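Local atomic coordinates of uncharacterized protein (Escherichia coli O157:H7, PDB entry 4ZV9), a protein that is of unknown function but belongs to the dienelactone hydrolase family of the alpha/beta-hydrolase clan and probably hydrolyses an ester or lactone bond. Residues N23-V28 / Q96-T101; L73-L78 / F108-F113. All blocks are in the same frame, centred on the assembly; numbering follows the deposited sequence.

Contact 1 (N23-V28 / Q96-T101); sequences NGHGEV and QQVDPT
His25 turns its CG anti to its own carbonyl carbon (chi1 -65°), while Val98 sets CG1 anti to its backbone N (chi1 179°); the two torsions bring the imidazole and this one methyl together. The contact belongs to an alpha/beta-hydrolase fold: residues 23-28 take in most of the loop of the beta-hairpin between antiparallel strands 12-21 and 28-35, together with Val28, the first residue of the second strand, and residues 96-101 form the joint between helices 88-97 and 100-116. Val98 CG1 stands 3.4 Å from His25 CE1 and 3.6 Å from His25 NE2, so a single branch of the valine does the touching, approaching the ring at a slant. CG2 faces Gly77 and Leu78 instead.

The imidazole is held through both nitrogens. ND1 is hydrogen-bonded to Asp106 OD2 on helix 100-116, and NE2 reaches a water lying in the ring plane at its edge. With a partner at each nitrogen, the ring has little freedom to rotate about CB-CG. Asp99 has its own task: at the N-cap position of helix 100-116, it takes up the backbone N of Lys102 with OD2. That oxygen lies 6.1 Å from His25 NE2, which leaves the two groups without a direct polar contact. A second tie from the loop to the same helix is the hydrogen bond between Asn23 O and Asn105 ND2.

No direct hydrogen bond spans the two segments, and the polar link is the water: it sits 2.9 Å from His25 NE2 and accepts from Asp99 N, also at 2.9 Å.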
ATOM      1  N   ASN A  23      -8.541  -1.442  17.773  1.00 39.66           N
ATOM      2  CA  ASN A  23      -9.077  -2.755  17.396  1.00 39.71           C
ATOM      3  C   ASN A  23      -8.001  -3.647  16.793  1.00 37.48           C
ATOM      4  O   ASN A  23      -8.290  -4.714  16.276  1.00 36.72           O
ATOM      5  CB  ASN A  23     -10.205  -2.561  16.396  1.00 40.71           C
ATOM      6  CG  ASN A  23     -11.291  -1.666  16.942  1.00 43.74           C
ATOM      7  OD1 ASN A  23     -11.615  -0.650  16.347  1.00 45.19           O
ATOM      8  ND2 ASN A  23     -11.818  -2.008  18.102  1.00 46.29           N
ATOM      9  N   GLY A  24      -6.754  -3.205  16.890  1.00 36.64           N
ATOM     10  CA  GLY A  24      -5.624  -3.962  16.396  1.00 36.05           C
ATOM     11  C   GLY A  24      -4.651  -4.198  17.532  1.00 38.58           C
ATOM     12  O   GLY A  24      -5.031  -4.741  18.570  1.00 39.58           O
ATOM     13  N   HIS A  25      -3.417  -3.737  17.373  1.00 37.15           N
ATOM     14  CA  HIS A  25      -2.393  -3.996  18.388  1.00 39.01           C
ATOM     15  C   HIS A  25      -2.098  -2.821  19.322  1.00 39.01           C
ATOM     16  O   HIS A  25      -1.029  -2.762  19.912  1.00 41.88           O
ATOM     17  CB  HIS A  25      -1.126  -4.506  17.703  1.00 37.78           C
ATOM     18  CG  HIS A  25      -1.317  -5.833  17.036  1.00 38.97           C
ATOM     19  ND1 HIS A  25      -1.528  -5.963  15.678  1.00 38.47           N
ATOM     20  CD2 HIS A  25      -1.381  -7.087  17.548  1.00 39.96           C
ATOM     21  CE1 HIS A  25      -1.690  -7.241  15.380  1.00 39.66           C
ATOM     22  NE2 HIS A  25      -1.591  -7.946  16.496  1.00 40.38           N
ATOM     23  N   GLY A  26      -3.051  -1.904  19.475  1.00 37.53           N
ATOM     24  CA  GLY A  26      -2.875  -0.768  20.380  1.00 39.50           C
ATOM     25  C   GLY A  26      -2.016   0.349  19.802  1.00 40.26           C
ATOM     26  O   GLY A  26      -2.420   0.988  18.840  1.00 45.50           O
ATOM     27  N   GLU A  27      -0.846   0.606  20.385  1.00 41.95           N
ATOM     28  CA  GLU A  27       0.027   1.658  19.877  1.00 41.69           C
ATOM     29  C   GLU A  27       0.954   1.039  18.855  1.00 39.84           C
ATOM     30  O   GLU A  27       1.874   0.333  19.232  1.00 48.89           O
ATOM     31  CB  GLU A  27       0.871   2.303  20.984  1.00 44.03           C
ATOM     32  CG  GLU A  27       0.121   3.171  21.988  1.00 50.64           C
ATOM     33  CD  GLU A  27      -0.720   4.251  21.326  1.00 53.32           C
ATOM     34  OE1 GLU A  27      -0.189   5.023  20.502  1.00 53.40           O
ATOM     35  OE2 GLU A  27      -1.920   4.332  21.631  1.00 63.68           O
ATOM     36  N   VAL A  28       0.745   1.365  17.581  1.00 31.80           N
ATOM     37  CA  VAL A  28       1.478   0.762  16.486  1.00 28.77           C
ATOM     38  C   VAL A  28       2.564   1.692  15.917  1.00 28.37           C
ATOM     39  O   VAL A  28       2.324   2.868  15.665  1.00 28.33           O
ATOM     40  CB  VAL A  28       0.525   0.388  15.346  1.00 28.40           C
ATOM     41  CG1 VAL A  28       1.268  -0.271  14.192  1.00 26.40           C
ATOM     42  CG2 VAL A  28      -0.573  -0.540  15.860  1.00 29.04           C
ATOM     43  N   GLN A  96       3.020 -14.669  10.075  1.00 37.51           N
ATOM     44  CA  GLN A  96       2.047 -15.762  10.189  1.00 44.76           C
ATOM     45  C   GLN A  96       1.482 -15.955  11.595  1.00 44.43           C
ATOM     46  O   GLN A  96       0.365 -16.425  11.746  1.00 43.81           O
ATOM     47  CB  GLN A  96       2.689 -17.086   9.789  1.00 50.14           C
ATOM     48  CG  GLN A  96       2.865 -17.262   8.305  1.00 55.58           C
ATOM     49  CD  GLN A  96       3.531 -18.580   7.968  1.00 68.56           C
ATOM     50  OE1 GLN A  96       4.156 -19.225   8.825  1.00 64.41           O
ATOM     51  NE2 GLN A  96       3.432 -18.975   6.706  1.00 77.82           N
ATOM     52  N   GLN A  97       2.250 -15.580  12.609  1.00 45.16           N
ATOM     53  CA  GLN A  97       1.832 -15.726  13.996  1.00 46.88           C
ATOM     54  C   GLN A  97       0.952 -14.568  14.460  1.00 43.21           C
ATOM     55  O   GLN A  97       0.344 -14.655  15.513  1.00 48.08           O
ATOM     56  CB  GLN A  97       3.053 -15.801  14.916  1.00 53.47           C
ATOM     57  CG  GLN A  97       4.054 -16.914  14.610  1.00 58.70           C
ATOM     58  CD  GLN A  97       5.400 -16.729  15.322  1.00 63.51           C
ATOM     59  OE1 GLN A  97       5.564 -15.846  16.175  1.00 61.26           O
ATOM     60  NE2 GLN A  97       6.373 -17.580  14.980  1.00 74.26           N
ATOM     61  N   VAL A  98       0.901 -13.481  13.704  1.00 35.69           N
ATOM     62  CA  VAL A  98       0.122 -12.315  14.103  1.00 34.46           C
ATOM     63  C   VAL A  98      -1.352 -12.546  13.739  1.00 34.63           C
ATOM     64  O   VAL A  98      -1.653 -13.058  12.663  1.00 30.76           O
ATOM     65  CB  VAL A  98       0.644 -11.029  13.409  1.00 34.49           C
ATOM     66  CG1 VAL A  98      -0.189  -9.806  13.798  1.00 33.99           C
ATOM     67  CG2 VAL A  98       2.104 -10.770  13.770  1.00 33.05           C
ATOM     68  N   ASP A  99      -2.251 -12.178  14.640  1.00 34.52           N
ATOM     69  CA  ASP A  99      -3.684 -12.346  14.377  1.00 37.18           C
ATOM     70  C   ASP A  99      -4.059 -11.562  13.106  1.00 34.25           C
ATOM     71  O   ASP A  99      -3.833 -10.363  13.043  1.00 32.20           O
ATOM     72  CB  ASP A  99      -4.526 -11.843  15.536  1.00 37.72           C
ATOM     73  CG  ASP A  99      -6.007 -11.960  15.241  1.00 40.65           C
ATOM     74  OD1 ASP A  99      -6.527 -13.094  15.272  1.00 41.93           O
ATOM     75  OD2 ASP A  99      -6.640 -10.921  14.963  1.00 37.38           O
ATOM     76  N   PRO A 100      -4.615 -12.245  12.088  1.00 36.15           N
ATOM     77  CA  PRO A 100      -4.924 -11.568  10.832  1.00 35.17           C
ATOM     78  C   PRO A 100      -5.866 -10.364  10.931  1.00 34.30           C
ATOM     79  O   PRO A 100      -5.622  -9.350  10.288  1.00 32.47           O
ATOM     80  CB  PRO A 100      -5.557 -12.663   9.982  1.00 36.02           C
ATOM     81  CG  PRO A 100      -5.020 -13.937  10.537  1.00 38.59           C
ATOM     82  CD  PRO A 100      -4.875 -13.697  12.009  1.00 39.76           C
ATOM     83  N   THR A 101      -6.916 -10.472  11.733  1.00 33.95           N
ATOM     84  CA  THR A 101      -7.880  -9.375  11.874  1.00 33.79           C
ATOM     85  C   THR A 101      -7.238  -8.156  12.516  1.00 32.61           C
ATOM     86  O   THR A 101      -7.464  -7.039  12.064  1.00 29.92           O
ATOM     87  CB  THR A 101      -9.118  -9.817  12.693  1.00 35.14           C
ATOM     88  OG1 THR A 101      -9.700 -10.972  12.071  1.00 34.54           O
ATOM     89  CG2 THR A 101     -10.165  -8.701  12.773  1.00 34.66           C
TER
HETATM   90  O   HOH W   1      -1.539 -10.827  17.068  1.00 36.77           O

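Contact 2 (L73-L78 / F108-F113); sequences LAPDGL and FAAIEF
The Phe113 ring meets Leu73 on a slant: Leu73 CD2 comes within 4.2 Å of Phe113 CD2, and the two side chains run at about a right angle to each other. Ile17 of strand 12-21 also touches the Phe113 side chain. The ring of Pro75 brings its CG to 3.6 Å from Ala110 CB. At the far end of residues 73-78, the Asp76 carboxylate is met from above its plane, 55° out of it, by the backbone N of Leu78, at 3.0 Å from OD1; this closes an Asx turn where the chain leaves the strand.

Ala110 is where the helix comes nearest. Its CB touches Pro75 CG and also lies 3.9 Å from Leu73 CD2, so one small methyl is shared by two residues on the same side of the strand, with Ala74 between them pointing the other way. This is helix-on-sheet packing in the alpha/beta-hydrolase fold. Strand 71-75, helix 100-116 and strand 123-128 form a beta-alpha-beta crossover, with strand 42-48 lying between the two strands in the sheet; helix 88-97 is part of the same connection. The axes of strand 73-75 and helix 108-113 approach to 9.3 Å and run roughly antiparallel, at 152°.

Leu73 CG is anti to the backbone N (chi1 174°), which carries the branch out to the helix, and it is CD2 that makes both contacts there. Tyr19 of strand 12-21 packs on Pro75 and Ala110 as well, while Met114 and Phe107 of the same helix add to the apolar surroundings of Leu73 and Pro75 respectively.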
ATOM      1  N   LEU A  73       2.689   6.956   5.126  1.00 20.08           N
ATOM      2  CA  LEU A  73       2.785   6.231   6.384  1.00 20.90           C
ATOM      3  C   LEU A  73       2.784   4.741   6.085  1.00 22.88           C
ATOM      4  O   LEU A  73       1.847   4.231   5.462  1.00 22.92           O
ATOM      5  CB  LEU A  73       1.635   6.568   7.305  1.00 20.98           C
ATOM      6  CG  LEU A  73       1.567   5.759   8.604  1.00 19.64           C
ATOM      7  CD1 LEU A  73       2.830   5.896   9.456  1.00 20.66           C
ATOM      8  CD2 LEU A  73       0.367   6.188   9.417  1.00 20.57           C
ATOM      9  N   ALA A  74       3.851   4.060   6.491  1.00 20.10           N
ATOM     10  CA  ALA A  74       4.009   2.618   6.313  1.00 21.16           C
ATOM     11  C   ALA A  74       4.048   1.957   7.684  1.00 23.80           C
ATOM     12  O   ALA A  74       5.085   1.994   8.358  1.00 22.03           O
ATOM     13  CB  ALA A  74       5.294   2.319   5.547  1.00 22.31           C
ATOM     14  N   PRO A  75       2.918   1.382   8.134  1.00 23.48           N
ATOM     15  CA  PRO A  75       2.924   0.750   9.449  1.00 22.43           C
ATOM     16  C   PRO A  75       3.795  -0.502   9.520  1.00 22.68           C
ATOM     17  O   PRO A  75       4.036  -1.152   8.493  1.00 22.59           O
ATOM     18  CB  PRO A  75       1.439   0.383   9.661  1.00 23.63           C
ATOM     19  CG  PRO A  75       0.683   1.296   8.783  1.00 22.71           C
ATOM     20  CD  PRO A  75       1.563   1.455   7.569  1.00 24.84           C
ATOM     21  N   ASP A  76       4.202  -0.866  10.734  1.00 25.57           N
ATOM     22  CA  ASP A  76       4.932  -2.100  10.966  1.00 27.86           C
ATOM     23  C   ASP A  76       4.010  -3.186  11.539  1.00 28.85           C
ATOM     24  O   ASP A  76       3.656  -3.189  12.734  1.00 30.29           O
ATOM     25  CB  ASP A  76       6.105  -1.879  11.920  1.00 36.53           C
ATOM     26  CG  ASP A  76       7.025  -3.087  11.999  1.00 46.17           C
ATOM     27  OD1 ASP A  76       6.758  -4.123  11.339  1.00 47.50           O
ATOM     28  OD2 ASP A  76       8.015  -2.981  12.737  1.00 58.04           O
ATOM     29  N   GLY A  77       3.659  -4.130  10.686  1.00 24.54           N
ATOM     30  CA  GLY A  77       2.762  -5.223  11.063  1.00 29.25           C
ATOM     31  C   GLY A  77       3.374  -6.231  12.014  1.00 29.06           C
ATOM     32  O   GLY A  77       2.670  -7.090  12.552  1.00 27.71           O
ATOM     33  N   LEU A  78       4.691  -6.152  12.200  1.00 27.61           N
ATOM     34  CA  LEU A  78       5.370  -7.024  13.151  1.00 30.72           C
ATOM     35  C   LEU A  78       5.651  -6.332  14.470  1.00 30.06           C
ATOM     36  O   LEU A  78       6.389  -6.864  15.299  1.00 27.60           O
ATOM     37  CB  LEU A  78       6.677  -7.537  12.552  1.00 30.04           C
ATOM     38  CG  LEU A  78       6.518  -8.398  11.297  1.00 31.39           C
ATOM     39  CD1 LEU A  78       7.876  -8.924  10.846  1.00 32.16           C
ATOM     40  CD2 LEU A  78       5.556  -9.565  11.548  1.00 34.00           C
ATOM     41  N   PHE A 108      -6.006  -0.287   8.693  1.00 26.62           N
ATOM     42  CA  PHE A 108      -7.228   0.517   8.661  1.00 25.87           C
ATOM     43  C   PHE A 108      -7.078   1.709   9.612  1.00 25.48           C
ATOM     44  O   PHE A 108      -7.419   2.835   9.258  1.00 25.56           O
ATOM     45  CB  PHE A 108      -8.441  -0.344   9.042  1.00 27.93           C
ATOM     46  CG  PHE A 108      -8.907  -1.295   7.956  1.00 28.89           C
ATOM     47  CD1 PHE A 108      -8.176  -1.499   6.791  1.00 30.66           C
ATOM     48  CD2 PHE A 108     -10.033  -2.076   8.162  1.00 31.93           C
ATOM     49  CE1 PHE A 108      -8.604  -2.405   5.817  1.00 32.11           C
ATOM     50  CE2 PHE A 108     -10.476  -2.975   7.190  1.00 33.48           C
ATOM     51  CZ  PHE A 108      -9.750  -3.148   6.023  1.00 33.05           C
ATOM     52  N   ALA A 109      -6.511   1.469  10.795  1.00 26.13           N
ATOM     53  CA  ALA A 109      -6.287   2.530  11.775  1.00 27.23           C
ATOM     54  C   ALA A 109      -5.291   3.582  11.241  1.00 27.44           C
ATOM     55  O   ALA A 109      -5.393   4.756  11.563  1.00 26.14           O
ATOM     56  CB  ALA A 109      -5.781   1.948  13.080  1.00 27.89           C
ATOM     57  N   ALA A 110      -4.334   3.151  10.427  1.00 26.53           N
ATOM     58  CA  ALA A 110      -3.381   4.076   9.816  1.00 25.37           C
ATOM     59  C   ALA A 110      -4.109   5.020   8.833  1.00 24.83           C
ATOM     60  O   ALA A 110      -3.798   6.219   8.771  1.00 25.37           O
ATOM     61  CB  ALA A 110      -2.291   3.323   9.092  1.00 25.26           C
ATOM     62  N   ILE A 111      -5.087   4.496   8.110  1.00 24.62           N
ATOM     63  CA  ILE A 111      -5.904   5.333   7.224  1.00 24.34           C
ATOM     64  C   ILE A 111      -6.599   6.417   8.059  1.00 26.50           C
ATOM     65  O   ILE A 111      -6.584   7.609   7.717  1.00 27.05           O
ATOM     66  CB  ILE A 111      -6.967   4.521   6.464  1.00 25.05           C
ATOM     67  CG1 ILE A 111      -6.302   3.566   5.477  1.00 25.69           C
ATOM     68  CG2 ILE A 111      -7.934   5.454   5.707  1.00 26.34           C
ATOM     69  CD1 ILE A 111      -7.239   2.531   4.860  1.00 24.77           C
ATOM     70  N   GLU A 112      -7.213   6.003   9.154  1.00 25.54           N
ATOM     71  CA  GLU A 112      -7.949   6.938  10.000  1.00 27.97           C
ATOM     72  C   GLU A 112      -7.036   7.991  10.621  1.00 28.27           C
ATOM     73  O   GLU A 112      -7.407   9.151  10.707  1.00 28.10           O
ATOM     74  CB  GLU A 112      -8.769   6.183  11.068  1.00 31.30           C
ATOM     75  CG  GLU A 112      -9.846   5.284  10.471  1.00 31.65           C
ATOM     76  CD  GLU A 112     -10.715   4.593  11.510  1.00 37.36           C
ATOM     77  OE1 GLU A 112     -10.752   5.063  12.686  1.00 36.13           O
ATOM     78  OE2 GLU A 112     -11.362   3.579  11.130  1.00 31.20           O
ATOM     79  N   PHE A 113      -5.859   7.562  11.061  1.00 27.05           N
ATOM     80  CA  PHE A 113      -4.884   8.448  11.641  1.00 25.72           C
ATOM     81  C   PHE A 113      -4.433   9.494  10.617  1.00 24.38           C
ATOM     82  O   PHE A 113      -4.328  10.672  10.950  1.00 23.72           O
ATOM     83  CB  PHE A 113      -3.681   7.642  12.162  1.00 28.43           C
ATOM     84  CG  PHE A 113      -2.609   8.481  12.816  1.00 27.84           C
ATOM     85  CD1 PHE A 113      -2.772   8.969  14.096  1.00 28.16           C
ATOM     86  CD2 PHE A 113      -1.428   8.750  12.150  1.00 27.78           C
ATOM     87  CE1 PHE A 113      -1.785   9.745  14.694  1.00 27.16           C
ATOM     88  CE2 PHE A 113      -0.430   9.518  12.741  1.00 26.11           C
ATOM     89  CZ  PHE A 113      -0.605  10.008  14.014  1.00 25.62           C
TER

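Helix 100-116 serves both contacts: contact 1 involves its N-terminal end, and contact 2 sits further along it against the sheet. Their centres are 11 Å apart and their segments alternate along the chain. They also touch directly, since Val98 CG2 lies 3.9 Å from Gly77 O and 4.3 Å from Leu78 CD2, and Val28 CG1 lies 4.0 Å from Asp76 O. The loop after strand 71-75 therefore adjoins both halves of contact 1. Cys130, deposited as a 2-hydroxyethyl disulfide adduct, probably corresponds to the nucleophile of dienelactone hydrolases; neither contact includes it. Contact 1 joins the hairpin loop to the start of helix 100-116, and contact 2 joins that helix to the sheet.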